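Local coordinates for protein DNMT2 (Spodoptera frugiperda, PDB 4H0N) that probably methylates cytosine 38 in the anticodon loop of tRNA(Asp), with S-adenosyl-L-methionine as methyl donor, and may also methylate cytosine in DNA, at residues 144-149 and 163-168. The protein carries 3 engineered substitutions. Numbering follows the deposited sequence.
Sequences QEFLLC and YCTARR
F146 and Y163 stand side by side on neighbouring antiparallel strands with matching first torsions: in both, CG is anti to the carbonyl carbon (chi1 -59° and -63°), yet the side chains cross at about a right angle and touch chiefly through their CB atoms, 4.0 Å apart. The F146 ring runs back toward T165, whose OG1 lies in the ring plane, at its edge, 3.4 Å from CE1. The Y163 ring leads toward L148, where its CE2 meets CB of L148 at 4.0 Å. Large apolar side chains suit this buried face because helix 321-332 packs on it, with L327 touching the side chains of both F146 and Y163. F146 and Y163 form a hydrogen-bonded pair: F146 N donates to Y163 O at 2.7 Å and Y163 N returns the bond to F146 O. Q144 and T165 form the next such pair, with T165 N 3.0 Å from Q144 O; OG1 of T165, set between the backbone N and the carbonyl carbon (chi1 46°), adds a weak bond to that same oxygen. The hairpin so built, from strands 141-148 and 161-168, closes one end of the Rossmann-like methyltransferase sheet, its second strand being the antiparallel one beside 114-119. With an alanine at F146, the ring edge beside the T165 hydroxyl would be lost, and a gap would probably open toward L327 and I182. Between the two pairs, E145 and C164 are non-hydrogen-bonded, their side chains on the reverse face; small C164 packs on M117, while the longer E145 reaches R129 in a salt bridge and the hydroxyl of Y162.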
loop_
_atom_site.group_PDB
_atom_site.type_symbol
_atom_site.label_atom_id
_atom_site.label_comp_id
_atom_site.label_asym_id
_atom_site.label_seq_id
_atom_site.Cartn_x
_atom_site.Cartn_y
_atom_site.Cartn_z
ATOM N N GLN A 144 11.717 -11.120 -11.304
ATOM C CA GLN A 144 10.923 -10.352 -12.238
ATOM C C GLN A 144 10.489 -9.038 -11.584
ATOM O O GLN A 144 10.022 -9.028 -10.441
ATOM C CB GLN A 144 9.701 -11.145 -12.678
ATOM C CG GLN A 144 8.827 -10.399 -13.658
ATOM C CD GLN A 144 9.530 -10.129 -14.972
ATOM O OE1 GLN A 144 9.667 -11.023 -15.810
ATOM N NE2 GLN A 144 9.974 -8.891 -15.167
ATOM N N GLU A 145 10.663 -7.930 -12.301
ATOM C CA GLU A 145 10.159 -6.639 -11.849
ATOM C C GLU A 145 8.797 -6.337 -12.465
ATOM O O GLU A 145 8.552 -6.645 -13.629
ATOM C CB GLU A 145 11.134 -5.524 -12.213
ATOM C CG GLU A 145 12.496 -5.656 -11.575
ATOM C CD GLU A 145 13.376 -4.455 -11.844
ATOM O OE1 GLU A 145 13.582 -4.120 -13.030
ATOM O OE2 GLU A 145 13.853 -3.839 -10.867
ATOM N N PHE A 146 7.914 -5.727 -11.682
ATOM C CA PHE A 146 6.595 -5.350 -12.175
ATOM C C PHE A 146 6.313 -3.875 -11.919
ATOM O O PHE A 146 6.906 -3.259 -11.036
ATOM C CB PHE A 146 5.499 -6.157 -11.480
ATOM C CG PHE A 146 5.615 -7.646 -11.651
ATOM C CD1 PHE A 146 6.393 -8.397 -10.787
ATOM C CD2 PHE A 146 4.905 -8.303 -12.643
ATOM C CE1 PHE A 146 6.480 -9.767 -10.928
ATOM C CE2 PHE A 146 4.988 -9.670 -12.788
ATOM C CZ PHE A 146 5.772 -10.402 -11.929
ATOM N N LEU A 147 5.399 -3.320 -12.704
ATOM C CA LEU A 147 4.781 -2.038 -12.398
ATOM C C LEU A 147 3.272 -2.226 -12.522
ATOM O O LEU A 147 2.700 -2.125 -13.612
ATOM C CB LEU A 147 5.278 -0.935 -13.335
ATOM C CG LEU A 147 6.586 -0.234 -12.956
ATOM C CD1 LEU A 147 7.014 0.743 -14.041
ATOM C CD2 LEU A 147 6.461 0.484 -11.611
ATOM N N LEU A 148 2.636 -2.517 -11.393
ATOM C CA LEU A 148 1.236 -2.895 -11.377
ATOM C C LEU A 148 0.344 -1.884 -10.695
ATOM O O LEU A 148 0.722 -1.233 -9.716
ATOM C CB LEU A 148 1.061 -4.235 -10.686
ATOM C CG LEU A 148 1.763 -5.393 -11.373
ATOM C CD1 LEU A 148 1.505 -6.668 -10.603
ATOM C CD2 LEU A 148 1.280 -5.521 -12.807
ATOM N N CYS A 149 -0.859 -1.778 -11.238
ATOM C CA CYS A 149 -1.930 -1.001 -10.661
ATOM C C CYS A 149 -3.035 -2.004 -10.366
ATOM O O CYS A 149 -3.207 -2.966 -11.115
ATOM C CB CYS A 149 -2.403 0.026 -11.680
ATOM S SG CYS A 149 -3.498 1.255 -11.018
ATOM N N TYR A 163 7.138 -3.638 -8.120
ATOM C CA TYR A 163 7.263 -4.924 -7.441
ATOM C C TYR A 163 8.427 -5.731 -7.979
ATOM O O TYR A 163 8.748 -5.671 -9.165
ATOM C CB TYR A 163 5.991 -5.750 -7.578
ATOM C CG TYR A 163 4.783 -5.120 -6.941
ATOM C CD1 TYR A 163 4.501 -5.321 -5.596
ATOM C CD2 TYR A 163 3.918 -4.323 -7.685
ATOM C CE1 TYR A 163 3.386 -4.751 -5.011
ATOM C CE2 TYR A 163 2.806 -3.744 -7.106
ATOM C CZ TYR A 163 2.545 -3.965 -5.771
ATOM O OH TYR A 163 1.439 -3.396 -5.187
ATOM N N CYS A 164 9.048 -6.497 -7.093
ATOM C CA CYS A 164 10.082 -7.429 -7.491
ATOM C C CYS A 164 9.857 -8.774 -6.810
ATOM O O CYS A 164 9.830 -8.860 -5.581
ATOM C CB CYS A 164 11.461 -6.875 -7.133
ATOM S SG CYS A 164 12.820 -7.966 -7.605
ATOM N N THR A 165 9.662 -9.816 -7.609
ATOM C CA THR A 165 9.601 -11.172 -7.078
ATOM C C THR A 165 10.945 -11.848 -7.328
ATOM O O THR A 165 11.259 -12.217 -8.457
ATOM C CB THR A 165 8.458 -11.991 -7.708
ATOM O OG1 THR A 165 8.464 -11.816 -9.129
ATOM C CG2 THR A 165 7.114 -11.536 -7.161
ATOM N N ALA A 166 11.745 -11.977 -6.274
ATOM C CA ALA A 166 13.090 -12.531 -6.386
ATOM C C ALA A 166 13.132 -13.922 -5.779
ATOM O O ALA A 166 12.476 -14.193 -4.775
ATOM C CB ALA A 166 14.098 -11.624 -5.715
ATOM N N ARG A 167 13.924 -14.793 -6.387
ATOM C CA ARG A 167 13.851 -16.213 -6.105
ATOM C C ARG A 167 15.210 -16.880 -6.355
ATOM O O ARG A 167 15.949 -16.477 -7.257
ATOM C CB ARG A 167 12.799 -16.812 -7.026
ATOM C CG ARG A 167 12.268 -18.143 -6.616
ATOM C CD ARG A 167 11.375 -18.667 -7.714
ATOM N NE ARG A 167 11.519 -20.109 -7.882
ATOM C CZ ARG A 167 10.571 -20.988 -7.596
ATOM N NH1 ARG A 167 9.394 -20.574 -7.140
ATOM N NH2 ARG A 167 10.795 -22.281 -7.777
ATOM N N ARG A 168 15.540 -17.890 -5.550
ATOM C CA ARG A 168 16.778 -18.649 -5.743
ATOM C C ARG A 168 16.699 -19.485 -7.013
ATOM O O ARG A 168 15.681 -20.129 -7.277
ATOM C CB ARG A 168 17.069 -19.538 -4.532
ATOM C CG ARG A 168 17.766 -18.810 -3.395
ATOM C CD ARG A 168 19.272 -19.038 -3.418
ATOM N NE ARG A 168 20.011 -17.925 -2.819
ATOM C CZ ARG A 168 20.037 -17.645 -1.517
ATOM N NH1 ARG A 168 19.356 -18.390 -0.657
ATOM N NH2 ARG A 168 20.743 -16.612 -1.073
#